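Local coordinates for protein cysteine protease (Xylella fastidiosa, PDB 3OIS) that probably cleaves peptide bonds as a papain-family (C1) cysteine protease and binds uridine-5'-diphosphate, at residues G34-D38 with D281-V285; G207-S213 with D231-H237; G243-E247 with W268-E272. One frame throughout, in Å; residues are numbered along the deposited sequence. Where two conformers were deposited one is given.

Interaction 1: G34-D38 with D281-V285; sequences GYIPD and DDFWV
The phenol of Tyr35 and the backbone amide of Asp38 both donate to one oxygen of Asp282, and they reach it from opposite faces of its carboxylate plane. Tyr35 OH lies 2.6 Å from Asp282 OD2, on the anti side of that oxygen and 33° out of the plane. The Tyr35 side chain runs across that of Asp282 at about a right angle, with OD2 in the plane of the ring at its hydroxyl edge. Asp38 N comes from above the carboxylate at 3.1 Å from Asp282 OD2, and its N-H points almost straight at the oxygen. With CG anti to its carbonyl carbon (chi1 -60°), the Asp282 carboxylate is set against the 34-38 segment. Two donors on OD2 probably hold this carboxylate against turning. Asp282 belongs to strand 280-287, part of the antiparallel sheet of the papain-like fold, while 34-38 comes from the N-terminal part of the chain and runs at 81° to it, so the join is made by side chains and one backbone N-H, without strand pairing between the two segments. The Asp38 and Asp282 side chains run past one another, pointing opposite ways, with their carboxylate planes inclined to each other, and Asp38 OD2 comes within 3.5 Å of Asp282 OD1, two acceptors with no bond between them. Arg186 forms salt bridges with both Asp38 OD2 and Asp282 OD1, which probably offsets their repulsion. Asp38 OD2 also takes the indole N-H of Trp284 through its syn lone pair, with NE1 2.8 Å from OD2 and the oxygen lying exactly in the indole plane. The Trp284 ring meets that of Tyr184, a UDP-binding residue, and its side chain is about 4 Å from the bound UDP at the nearest atoms.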
ATOM      1  N   GLY A  34       4.210   5.609   6.278  1.00 11.89           N
ATOM      2  CA  GLY A  34       2.907   5.435   6.891  1.00 13.38           C
ATOM      3  C   GLY A  34       2.465   4.035   7.289  1.00 12.77           C
ATOM      4  O   GLY A  34       1.308   3.827   7.706  1.00 14.30           O
ATOM      5  N   TYR A  35       3.304   3.044   7.066  1.00 13.42           N
ATOM      6  CA  TYR A  35       2.919   1.684   7.412  1.00 12.51           C
ATOM      7  C   TYR A  35       3.305   1.390   8.881  1.00 13.32           C
ATOM      8  O   TYR A  35       4.421   1.621   9.281  1.00 14.61           O
ATOM      9  CB  TYR A  35       3.712   0.733   6.482  1.00 12.01           C
ATOM     10  CG  TYR A  35       3.865  -0.704   6.955  1.00 13.98           C
ATOM     11  CD1 TYR A  35       2.759  -1.593   7.081  1.00 13.40           C
ATOM     12  CD2 TYR A  35       5.129  -1.190   7.293  1.00 15.93           C
ATOM     13  CE1 TYR A  35       2.937  -2.970   7.496  1.00 15.72           C
ATOM     14  CE2 TYR A  35       5.299  -2.551   7.719  1.00 16.57           C
ATOM     15  CZ  TYR A  35       4.209  -3.411   7.828  1.00 13.63           C
ATOM     16  OH  TYR A  35       4.447  -4.768   8.210  1.00 12.59           O
ATOM     17  N   ILE A  36       2.344   0.856   9.631  1.00 13.24           N
ATOM     18  CA  ILE A  36       2.613   0.332  10.990  1.00 13.37           C
ATOM     19  C   ILE A  36       2.326  -1.159  10.893  1.00 13.53           C
ATOM     20  O   ILE A  36       1.308  -1.545  10.268  1.00 11.35           O
ATOM     21  CB  ILE A  36       1.544   0.907  11.947  1.00 12.19           C
ATOM     22  CG1 ILE A  36       1.493   2.493  12.073  1.00 13.42           C
ATOM     23  CG2 ILE A  36       1.831   0.249  13.398  1.00 11.36           C
ATOM     24  CD1 ILE A  36       0.138   3.125  12.888  1.00 14.48           C
ATOM     25  N   PRO A  37       3.203  -2.035  11.414  1.00 13.82           N
ATOM     26  CA  PRO A  37       2.932  -3.458  11.328  1.00 14.07           C
ATOM     27  C   PRO A  37       1.570  -3.829  11.900  1.00 12.42           C
ATOM     28  O   PRO A  37       1.142  -3.307  12.913  1.00 12.95           O
ATOM     29  CB  PRO A  37       4.080  -4.080  12.158  1.00 17.49           C
ATOM     30  CG  PRO A  37       5.200  -3.020  12.014  1.00 15.29           C
ATOM     31  CD  PRO A  37       4.408  -1.740  12.210  1.00 14.51           C
ATOM     32  N   ASP A  38       0.895  -4.792  11.258  1.00 14.32           N
ATOM     33  CA  ASP A  38      -0.425  -5.227  11.700  1.00 14.13           C
ATOM     34  C   ASP A  38      -0.266  -5.923  13.073  1.00 13.83           C
ATOM     35  O   ASP A  38       0.585  -6.789  13.213  1.00 12.77           O
ATOM     36  CB  ASP A  38      -0.963  -6.380  10.807  1.00 13.96           C
ATOM     37  CG  ASP A  38      -1.607  -5.933   9.502  1.00 13.62           C
ATOM     38  OD1 ASP A  38      -1.851  -4.727   9.308  1.00 13.85           O
ATOM     39  OD2 ASP A  38      -1.960  -6.878   8.712  1.00 13.92           O
ATOM     40  N   ASP A 281       6.512  -7.632   5.508  1.00 10.79           N
ATOM     41  CA  ASP A 281       5.527  -8.417   6.203  1.00 12.05           C
ATOM     42  C   ASP A 281       4.145  -7.962   5.699  1.00 14.02           C
ATOM     43  O   ASP A 281       4.042  -7.057   4.882  1.00 12.55           O
ATOM     44  CB  ASP A 281       5.705  -8.145   7.687  1.00 13.45           C
ATOM     45  CG  ASP A 281       4.941  -9.092   8.588  1.00 16.38           C
ATOM     46  OD1 ASP A 281       5.002  -8.770   9.829  1.00 26.45           O
ATOM     47  OD2 ASP A 281       4.392 -10.128   8.171  1.00 15.24           O
ATOM     48  N   ASP A 282       3.067  -8.581   6.178  1.00 12.43           N
ATOM     49  CA  ASP A 282       1.693  -8.099   6.016  1.00 13.47           C
ATOM     50  C   ASP A 282       1.293  -8.037   4.536  1.00 12.33           C
ATOM     51  O   ASP A 282       0.850  -7.006   4.025  1.00 13.69           O
ATOM     52  CB  ASP A 282       1.409  -6.775   6.795  1.00 13.07           C
ATOM     53  CG  ASP A 282       1.646  -6.957   8.306  1.00 14.94           C
ATOM     54  OD1 ASP A 282       1.299  -8.067   8.816  1.00 14.13           O
ATOM     55  OD2 ASP A 282       2.360  -6.099   8.915  1.00 13.54           O
ATOM     56  N   PHE A 283       1.437  -9.197   3.924  1.00 12.97           N
ATOM     57  CA  PHE A 283       1.059  -9.409   2.506  1.00 12.05           C
ATOM     58  C   PHE A 283      -0.428  -9.750   2.464  1.00 11.67           C
ATOM     59  O   PHE A 283      -0.823 -10.734   3.071  1.00 13.86           O
ATOM     60  CB  PHE A 283       1.827 -10.629   1.990  1.00 13.16           C
ATOM     61  CG  PHE A 283       3.337 -10.441   1.971  1.00 12.88           C
ATOM     62  CD1 PHE A 283       3.956  -9.857   0.878  1.00 12.64           C
ATOM     63  CD2 PHE A 283       4.097 -10.694   3.102  1.00 16.36           C
ATOM     64  CE1 PHE A 283       5.272  -9.592   0.848  1.00 13.91           C
ATOM     65  CE2 PHE A 283       5.508 -10.416   3.109  1.00 17.13           C
ATOM     66  CZ  PHE A 283       6.115  -9.916   1.958  1.00 15.57           C
ATOM     67  N   TRP A 284      -1.240  -8.959   1.776  1.00 12.71           N
ATOM     68  CA  TRP A 284      -2.734  -9.124   1.742  1.00 12.23           C
ATOM     69  C   TRP A 284      -3.236  -8.989   0.322  1.00 14.57           C
ATOM     70  O   TRP A 284      -2.709  -8.143  -0.479  1.00 13.85           O
ATOM     71  CB  TRP A 284      -3.424  -7.995   2.442  1.00 11.96           C
ATOM     72  CG  TRP A 284      -3.333  -8.084   3.967  1.00 12.25           C
ATOM     73  CD1 TRP A 284      -2.521  -7.346   4.754  1.00 10.08           C
ATOM     74  CD2 TRP A 284      -4.205  -8.845   4.837  1.00 11.14           C
ATOM     75  NE1 TRP A 284      -2.815  -7.619   6.123  1.00 12.19           N
ATOM     76  CE2 TRP A 284      -3.850  -8.518   6.170  1.00 14.02           C
ATOM     77  CE3 TRP A 284      -5.292  -9.722   4.616  1.00 14.97           C
ATOM     78  CZ2 TRP A 284      -4.509  -9.087   7.274  1.00 13.13           C
ATOM     79  CZ3 TRP A 284      -5.927 -10.348   5.725  1.00 15.35           C
ATOM     80  CH2 TRP A 284      -5.525 -10.012   7.020  1.00 14.03           C
ATOM     81  N   VAL A 285      -4.276  -9.786   0.059  1.00 12.24           N
ATOM     82  CA  VAL A 285      -5.052  -9.761  -1.230  0.50 13.61           C
ATOM     83  C   VAL A 285      -6.474  -9.398  -0.899  1.00 15.14           C
ATOM     84  O   VAL A 285      -7.038  -9.908   0.088  1.00 17.27           O
ATOM     85  CB  VAL A 285      -5.089 -11.146  -1.881  0.50 13.62           C
ATOM     86  CG1 VAL A 285      -5.766 -11.072  -3.282  0.50  9.51           C
ATOM     87  CG2 VAL A 285      -3.736 -11.687  -1.979  0.50 11.19           C
TER

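Interaction 2: G207-S213 with D231-H237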
ATOM      1  N   GLY A 207       3.886  -4.489   3.398  1.00 11.93           N
ATOM      2  CA  GLY A 207       4.575  -3.453   4.150  1.00 11.75           C
ATOM      3  C   GLY A 207       6.055  -3.795   4.181  1.00 11.61           C
ATOM      4  O   GLY A 207       6.462  -4.980   4.150  1.00 10.95           O
ATOM      5  N   PHE A 208       6.938  -2.824   4.227  1.00 12.17           N
ATOM      6  CA  PHE A 208       8.311  -3.179   4.395  1.00 13.06           C
ATOM      7  C   PHE A 208       9.114  -2.070   5.104  1.00 12.43           C
ATOM      8  O   PHE A 208       8.706  -0.872   5.116  1.00 13.99           O
ATOM      9  CB  PHE A 208       8.965  -3.540   3.029  1.00 14.56           C
ATOM     10  CG  PHE A 208       9.024  -2.418   2.010  1.00 14.97           C
ATOM     11  CD1 PHE A 208       7.895  -2.056   1.217  1.00 11.67           C
ATOM     12  CD2 PHE A 208      10.241  -1.747   1.787  1.00 15.04           C
ATOM     13  CE1 PHE A 208       8.032  -1.066   0.192  1.00 12.62           C
ATOM     14  CE2 PHE A 208      10.373  -0.771   0.764  1.00 14.91           C
ATOM     15  CZ  PHE A 208       9.255  -0.399   0.008  1.00 13.11           C
ATOM     16  N   SER A 209      10.268  -2.439   5.640  1.00 13.24           N
ATOM     17  CA  SER A 209      11.149  -1.403   6.214  1.00 12.76           C
ATOM     18  C   SER A 209      11.972  -0.787   5.134  1.00 12.02           C
ATOM     19  O   SER A 209      12.563  -1.526   4.313  1.00 14.56           O
ATOM     20  CB  SER A 209      12.064  -2.029   7.266  1.00 11.28           C
ATOM     21  OG  SER A 209      11.249  -2.416   8.379  1.00 17.58           O
ATOM     22  N   VAL A 210      12.110   0.517   5.228  1.00 11.80           N
ATOM     23  CA  VAL A 210      12.883   1.330   4.254  1.00 13.42           C
ATOM     24  C   VAL A 210      14.197   1.787   4.858  1.00 13.50           C
ATOM     25  O   VAL A 210      14.192   2.244   6.017  1.00 15.11           O
ATOM     26  CB  VAL A 210      12.070   2.566   3.801  1.00 14.79           C
ATOM     27  CG1 VAL A 210      12.943   3.530   2.950  1.00 15.90           C
ATOM     28  CG2 VAL A 210      10.834   2.117   3.114  1.00 17.77           C
ATOM     29  N   TYR A 211      15.340   1.616   4.132  1.00 13.63           N
ATOM     30  CA  TYR A 211      16.670   1.965   4.687  1.00 12.50           C
ATOM     31  C   TYR A 211      17.290   3.086   3.844  1.00 13.77           C
ATOM     32  O   TYR A 211      16.891   3.301   2.663  1.00 12.18           O
ATOM     33  CB  TYR A 211      17.587   0.729   4.645  1.00 13.24           C
ATOM     34  CG  TYR A 211      17.208  -0.251   5.723  1.00 12.97           C
ATOM     35  CD1 TYR A 211      17.954  -0.282   6.930  1.00 13.87           C
ATOM     36  CD2 TYR A 211      16.099  -1.068   5.602  1.00 13.63           C
ATOM     37  CE1 TYR A 211      17.633  -1.167   7.908  1.00 13.60           C
ATOM     38  CE2 TYR A 211      15.769  -1.949   6.603  1.00 13.47           C
ATOM     39  CZ  TYR A 211      16.549  -1.994   7.749  1.00 12.92           C
ATOM     40  OH  TYR A 211      16.200  -2.820   8.791  1.00 14.63           O
ATOM     41  N   ASN A 212      18.270   3.782   4.453  1.00 13.18           N
ATOM     42  CA  ASN A 212      18.893   4.925   3.754  1.00 13.67           C
ATOM     43  C   ASN A 212      19.663   4.441   2.482  1.00 15.22           C
ATOM     44  O   ASN A 212      19.990   5.252   1.605  1.00 15.17           O
ATOM     45  CB  ASN A 212      19.879   5.619   4.687  1.00 15.39           C
ATOM     46  CG  ASN A 212      21.125   4.789   4.899  1.00 18.12           C
ATOM     47  OD1 ASN A 212      21.054   3.603   5.190  1.00 17.93           O
ATOM     48  ND2 ASN A 212      22.300   5.391   4.668  1.00 29.00           N
ATOM     49  N   SER A 213      19.921   3.143   2.365  1.00 15.94           N
ATOM     50  CA  SER A 213      20.650   2.667   1.149  1.00 16.84           C
ATOM     51  C   SER A 213      19.785   2.795  -0.124  1.00 16.74           C
ATOM     52  O   SER A 213      20.292   2.762  -1.291  1.00 18.40           O
ATOM     53  CB  SER A 213      21.102   1.251   1.336  1.00 13.63           C
ATOM     54  OG  SER A 213      20.126   0.384   1.882  1.00 15.72           O
ATOM     55  N   ASP A 231      23.468   0.124   7.262  1.00 19.65           N
ATOM     56  CA  ASP A 231      22.496   1.079   6.778  1.00 17.75           C
ATOM     57  C   ASP A 231      21.701   1.599   7.953  1.00 18.59           C
ATOM     58  O   ASP A 231      21.856   1.109   9.102  1.00 21.49           O
ATOM     59  CB  ASP A 231      21.528   0.393   5.807  1.00 19.55           C
ATOM     60  CG  ASP A 231      22.159   0.040   4.467  1.00 19.22           C
ATOM     61  OD1 ASP A 231      23.222   0.630   4.159  1.00 20.18           O
ATOM     62  OD2 ASP A 231      21.513  -0.774   3.759  1.00 17.54           O
ATOM     63  N   THR A 232      20.861   2.583   7.733  1.00 16.91           N
ATOM     64  CA  THR A 232      19.916   3.044   8.797  0.50 18.03           C
ATOM     65  C   THR A 232      18.431   2.855   8.422  1.00 16.92           C
ATOM     66  O   THR A 232      17.980   3.156   7.307  1.00 16.07           O
ATOM     67  CB  THR A 232      20.227   4.509   9.224  0.50 18.68           C
ATOM     68  OG1 THR A 232      19.119   5.131   9.935  0.50 22.31           O
ATOM     69  CG2 THR A 232      20.569   5.308   8.036  0.50 20.37           C
ATOM     70  N   LEU A 233      17.647   2.358   9.365  1.00 16.77           N
ATOM     71  CA  LEU A 233      16.192   2.286   9.186  1.00 15.74           C
ATOM     72  C   LEU A 233      15.608   3.671   9.150  1.00 15.80           C
ATOM     73  O   LEU A 233      15.821   4.495  10.101  1.00 15.47           O
ATOM     74  CB  LEU A 233      15.593   1.437  10.346  1.00 13.77           C
ATOM     75  CG  LEU A 233      14.023   1.312  10.323  1.00 16.82           C
ATOM     76  CD1 LEU A 233      13.594   0.516   9.126  1.00 17.31           C
ATOM     77  CD2 LEU A 233      13.594   0.486  11.591  1.00 16.92           C
ATOM     78  N   GLU A 234      14.887   3.985   8.081  1.00 16.25           N
ATOM     79  CA  GLU A 234      14.182   5.288   7.920  1.00 16.92           C
ATOM     80  C   GLU A 234      12.673   5.272   8.163  1.00 17.65           C
ATOM     81  O   GLU A 234      12.042   6.320   8.487  1.00 17.67           O
ATOM     82  CB  GLU A 234      14.405   5.856   6.512  1.00 18.60           C
ATOM     83  CG  GLU A 234      15.932   6.032   6.177  1.00 21.49           C
ATOM     84  CD  GLU A 234      16.628   7.030   7.120  1.00 28.60           C
ATOM     85  OE1 GLU A 234      16.036   8.077   7.477  1.00 33.11           O
ATOM     86  OE2 GLU A 234      17.744   6.773   7.544  1.00 31.48           O
ATOM     87  N   GLY A 235      12.040   4.128   7.957  1.00 15.27           N
ATOM     88  CA  GLY A 235      10.570   4.144   8.175  1.00 15.20           C
ATOM     89  C   GLY A 235       9.941   2.869   7.610  1.00 11.45           C
ATOM     90  O   GLY A 235      10.657   2.031   7.133  1.00 13.44           O
ATOM     91  N   GLY A 236       8.624   2.778   7.763  1.00 12.71           N
ATOM     92  CA  GLY A 236       7.792   1.677   7.321  1.00 11.81           C
ATOM     93  C   GLY A 236       6.932   2.143   6.156  1.00 10.67           C
ATOM     94  O   GLY A 236       6.223   3.130   6.305  1.00 11.72           O
ATOM     95  N   HIS A 237       7.008   1.409   5.037  1.00 11.17           N
ATOM     96  CA  HIS A 237       6.269   1.800   3.829  1.00 11.99           C
ATOM     97  C   HIS A 237       5.367   0.660   3.402  1.00 11.36           C
ATOM     98  O   HIS A 237       5.603  -0.466   3.839  1.00 14.35           O
ATOM     99  CB  HIS A 237       7.221   2.218   2.686  1.00 12.36           C
ATOM    100  CG  HIS A 237       6.555   3.047   1.654  1.00 13.71           C
ATOM    101  ND1 HIS A 237       6.867   3.021   0.301  1.00 16.23           N
ATOM    102  CD2 HIS A 237       5.593   3.973   1.795  1.00  8.97           C
ATOM    103  CE1 HIS A 237       6.116   3.899  -0.331  1.00  8.88           C
ATOM    104  NE2 HIS A 237       5.322   4.480   0.548  1.00 13.18           N
TER
HETATM  105  O   HOH W   1      24.654   2.891   4.928  1.00 33.35           O
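Phe208 and His237 pair through both backbone bonds, with Phe208 N 2.7 Å from His237 O, at one end of an antiparallel ladder between strands 204-211 and 233-245. Beyond it, Val210 N donates to Gly235 O, and Val210 O takes Glu234 N at 2.8 Å and, weakly, Gly235 N. Two residues facing one make a classic beta bulge, which shifts the register before Tyr211 pairs with Leu233.

Past the bulge, side chains join the backbone in the bonding. The Asn212 CG sits between its backbone N and carbonyl carbon (chi1 72°), which brings OD1 to Thr232 N at 2.7 Å; that nearly straight N-H meets the oxygen from above the amide plane. Asn212 N donates in turn to Thr232 O. Ser213 OG gives its proton to Asp231 OD2 at 2.6 Å from above the carboxylate, an oxygen that also accepts from Thr228 N.

Apolar contacts line both faces of the sheet. Leu233 lies over one side of the Tyr211 ring, its CA making a CH-pi contact 4.2 Å from the ring centroid, while Leu233 CD1 reaches 3.5 Å from Ser209 CB. On the opposite face of the sheet, Val210 CG2 touches His237 CB, which also lies over the Phe208 ring.

The polar bonds thus continue the pairing where the strand gives way to helix 212-215, tying the incoming residues Asp231 and Thr232 to the start of that helix.

Interaction 3: G243-E247 with W268-E272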
ATOM      1  N   GLY A 243       4.082  -7.632 -10.020  1.00 14.13           N
ATOM      2  CA  GLY A 243       4.800  -8.536 -10.948  1.00 16.16           C
ATOM      3  C   GLY A 243       6.127  -9.021 -10.446  1.00 14.97           C
ATOM      4  O   GLY A 243       6.542  -8.735  -9.322  1.00 14.08           O
ATOM      5  N   TYR A 244       6.769  -9.920 -11.207  1.00 14.53           N
ATOM      6  CA  TYR A 244       8.107 -10.390 -10.866  1.00 13.87           C
ATOM      7  C   TYR A 244       8.867 -10.818 -12.129  1.00 16.30           C
ATOM      8  O   TYR A 244       8.248 -10.989 -13.164  1.00 16.46           O
ATOM      9  CB  TYR A 244       8.037 -11.595  -9.905  1.00 14.20           C
ATOM     10  CG  TYR A 244       7.344 -12.849 -10.447  1.00 14.57           C
ATOM     11  CD1 TYR A 244       6.006 -13.137 -10.203  1.00 14.78           C
ATOM     12  CD2 TYR A 244       8.098 -13.756 -11.170  1.00 14.07           C
ATOM     13  CE1 TYR A 244       5.412 -14.317 -10.700  1.00 16.64           C
ATOM     14  CE2 TYR A 244       7.544 -14.926 -11.642  1.00 14.58           C
ATOM     15  CZ  TYR A 244       6.217 -15.209 -11.387  1.00 17.57           C
ATOM     16  OH  TYR A 244       5.654 -16.402 -11.869  1.00 17.26           O
ATOM     17  N   ASP A 245      10.178 -10.938 -12.020  1.00 18.22           N
ATOM     18  CA  ASP A 245      10.973 -11.333 -13.180  1.00 17.90           C
ATOM     19  C   ASP A 245      12.082 -12.209 -12.698  1.00 19.52           C
ATOM     20  O   ASP A 245      13.054 -11.719 -12.077  1.00 17.42           O
ATOM     21  CB  ASP A 245      11.479 -10.117 -13.982  1.00 18.04           C
ATOM     22  CG  ASP A 245      11.981 -10.532 -15.379  1.00 22.66           C
ATOM     23  OD1 ASP A 245      12.272 -11.723 -15.540  1.00 24.93           O
ATOM     24  OD2 ASP A 245      11.985  -9.724 -16.316  1.00 22.48           O
ATOM     25  N   ASP A 246      11.966 -13.521 -12.956  1.00 19.92           N
ATOM     26  CA  ASP A 246      13.095 -14.453 -12.631  1.00 21.38           C
ATOM     27  C   ASP A 246      14.407 -14.078 -13.295  1.00 21.73           C
ATOM     28  O   ASP A 246      15.453 -14.462 -12.748  1.00 22.85           O
ATOM     29  CB  ASP A 246      12.794 -15.908 -12.985  1.00 20.43           C
ATOM     30  CG  ASP A 246      11.827 -16.550 -12.041  1.00 23.66           C
ATOM     31  OD1 ASP A 246      11.509 -15.976 -10.948  1.00 24.43           O
ATOM     32  OD2 ASP A 246      11.340 -17.647 -12.386  1.00 20.15           O
ATOM     33  N   GLU A 247      14.384 -13.353 -14.428  1.00 21.12           N
ATOM     34  CA  GLU A 247      15.624 -12.992 -15.145  1.00 24.34           C
ATOM     35  C   GLU A 247      16.518 -12.160 -14.236  1.00 23.63           C
ATOM     36  O   GLU A 247      17.753 -12.318 -14.227  1.00 24.11           O
ATOM     37  CB  GLU A 247      15.288 -12.248 -16.444  1.00 26.90           C
ATOM     38  CG  GLU A 247      16.485 -11.853 -17.382  1.00 33.69           C
ATOM     39  CD  GLU A 247      17.212 -13.072 -17.966  1.00 44.68           C
ATOM     40  OE1 GLU A 247      16.542 -14.018 -18.474  1.00 45.16           O
ATOM     41  OE2 GLU A 247      18.474 -13.063 -17.900  1.00 48.00           O
ATOM     42  N   TRP A 268      11.992  -2.078  -8.498  1.00 12.36           N
ATOM     43  CA  TRP A 268      12.249  -3.502  -8.410  1.00 13.35           C
ATOM     44  C   TRP A 268      12.805  -3.817  -7.052  1.00 14.36           C
ATOM     45  O   TRP A 268      13.783  -3.148  -6.598  1.00 15.28           O
ATOM     46  CB  TRP A 268      13.349  -3.906  -9.400  1.00 14.52           C
ATOM     47  CG  TRP A 268      12.954  -3.971 -10.904  1.00 14.24           C
ATOM     48  CD1 TRP A 268      13.520  -3.226 -11.929  1.00 18.51           C
ATOM     49  CD2 TRP A 268      12.062  -4.916 -11.541  1.00 15.48           C
ATOM     50  NE1 TRP A 268      13.002  -3.621 -13.154  1.00 19.55           N
ATOM     51  CE2 TRP A 268      12.087  -4.624 -12.945  1.00 18.02           C
ATOM     52  CE3 TRP A 268      11.193  -5.918 -11.064  1.00 15.50           C
ATOM     53  CZ2 TRP A 268      11.280  -5.294 -13.856  1.00 18.42           C
ATOM     54  CZ3 TRP A 268      10.455  -6.641 -11.998  1.00 17.43           C
ATOM     55  CH2 TRP A 268      10.477  -6.291 -13.368  1.00 17.80           C
ATOM     56  N   MET A 269      12.188  -4.811  -6.393  1.00 13.66           N
ATOM     57  CA  MET A 269      12.583  -5.242  -5.061  1.00 12.95           C
ATOM     58  C   MET A 269      13.185  -6.668  -5.163  1.00 14.24           C
ATOM     59  O   MET A 269      12.515  -7.536  -5.634  1.00 13.22           O
ATOM     60  CB  MET A 269      11.375  -5.321  -4.089  1.00 12.85           C
ATOM     61  CG  MET A 269      11.846  -5.809  -2.687  1.00 11.89           C
ATOM     62  SD  MET A 269      10.435  -5.711  -1.477  1.00 13.73           S
ATOM     63  CE  MET A 269      10.479  -3.938  -1.095  1.00 14.97           C
ATOM     64  N   PRO A 270      14.395  -6.909  -4.650  1.00 16.44           N
ATOM     65  CA  PRO A 270      15.013  -8.249  -4.775  1.00 16.44           C
ATOM     66  C   PRO A 270      14.194  -9.351  -4.092  1.00 17.09           C
ATOM     67  O   PRO A 270      13.565  -9.111  -3.071  1.00 16.25           O
ATOM     68  CB  PRO A 270      16.351  -8.129  -4.007  1.00 19.41           C
ATOM     69  CG  PRO A 270      16.563  -6.616  -3.794  1.00 17.83           C
ATOM     70  CD  PRO A 270      15.241  -5.928  -3.947  1.00 17.30           C
ATOM     71  N   TYR A 271      14.199 -10.553  -4.662  1.00 16.88           N
ATOM     72  CA  TYR A 271      13.619 -11.696  -3.988  1.00 16.47           C
ATOM     73  C   TYR A 271      14.049 -11.865  -2.543  1.00 16.10           C
ATOM     74  O   TYR A 271      13.224 -12.189  -1.682  1.00 17.99           O
ATOM     75  CB  TYR A 271      14.034 -12.972  -4.766  1.00 15.20           C
ATOM     76  CG  TYR A 271      13.278 -13.145  -6.073  1.00 16.79           C
ATOM     77  CD1 TYR A 271      12.444 -12.142  -6.608  1.00 18.01           C
ATOM     78  CD2 TYR A 271      13.434 -14.299  -6.833  1.00 21.24           C
ATOM     79  CE1 TYR A 271      11.778 -12.339  -7.829  1.00 16.99           C
ATOM     80  CE2 TYR A 271      12.760 -14.480  -8.103  1.00 18.99           C
ATOM     81  CZ  TYR A 271      11.949 -13.503  -8.588  1.00 19.49           C
ATOM     82  OH  TYR A 271      11.280 -13.658  -9.813  1.00 17.01           O
ATOM     83  N   GLU A 272      15.335 -11.615  -2.267  1.00 17.52           N
ATOM     84  CA  GLU A 272      15.874 -11.803  -0.886  1.00 17.35           C
ATOM     85  C   GLU A 272      15.358 -10.705   0.071  1.00 16.23           C
ATOM     86  O   GLU A 272      15.428 -10.863   1.310  1.00 17.51           O
ATOM     87  CB  GLU A 272      17.417 -11.717  -0.927  1.00 19.73           C
ATOM     88  CG  GLU A 272      18.185 -12.753  -1.827  1.00 25.07           C
ATOM     89  CD  GLU A 272      18.178 -12.482  -3.382  1.00 35.19           C
ATOM     90  OE1 GLU A 272      18.692 -13.390  -4.117  1.00 36.47           O
ATOM     91  OE2 GLU A 272      17.661 -11.415  -3.896  1.00 28.49           O
TER
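The backbones of 243-247 and 268-272 stay apart, their nearest CA atoms, those of Tyr244 and Trp268, being 8.4 Å from each other, and side chains bridge the gap. Tyr271 does most of this: its CG lies anti to its carbonyl carbon (chi1 -75°), which directs the ring toward Asp246, and its OH donates to Asp246 OD1 at 2.6 Å, meeting the oxygen on the anti side and 17° out of the carboxylate plane. OD1 lies in the plane of the tyrosine ring at its edge, and ring and carboxylate planes stand 80° apart. Asp246 OD1 also forms a salt bridge with Lys195 of helix 191-199, so a buried phenol and an ammonium group share one oxygen. Strand 250-254 pairs with both 233-245 and 266-270 in the antiparallel sheet of this papain-like fold, and the contact reaches across it where one strand ends and helix 271-274 begins. The Tyr271 hydroxyl lies beside the Tyr244 ring, 3.5 Å from Tyr244 CD2; the far end of Tyr244 bonds Pro58 O. Asp245 CB meets the six-membered ring of Trp268, 4.0 Å from Trp268 CH2. The Asp245 carboxylate closes an Asx turn, with OD1 2.9 Å from Glu247 N, and its OD2 forms a salt bridge with Lys60.

All three contacts reach the same antiparallel sheet. Interactions 1 and 2 lie about 14 Å apart between centres and touch directly: Asp281 O is 3.0 Å from Gly207 N, where strands 280-287 and 204-211 run side by side, and Tyr35 N is 3.0 Å from Gly236 O. Interactions 2 and 3 share the long strand 233-245, their centres about 18 Å apart, and meet where Phe208 packs on Met269. The centres of interactions 1 and 3 are about 19 Å apart, with no atoms touching. Along the chain, interactions 2 and 3 follow in series inside the loop closed by interaction 1, which joins the N-terminal segment to the last strand, close to the UDP pocket.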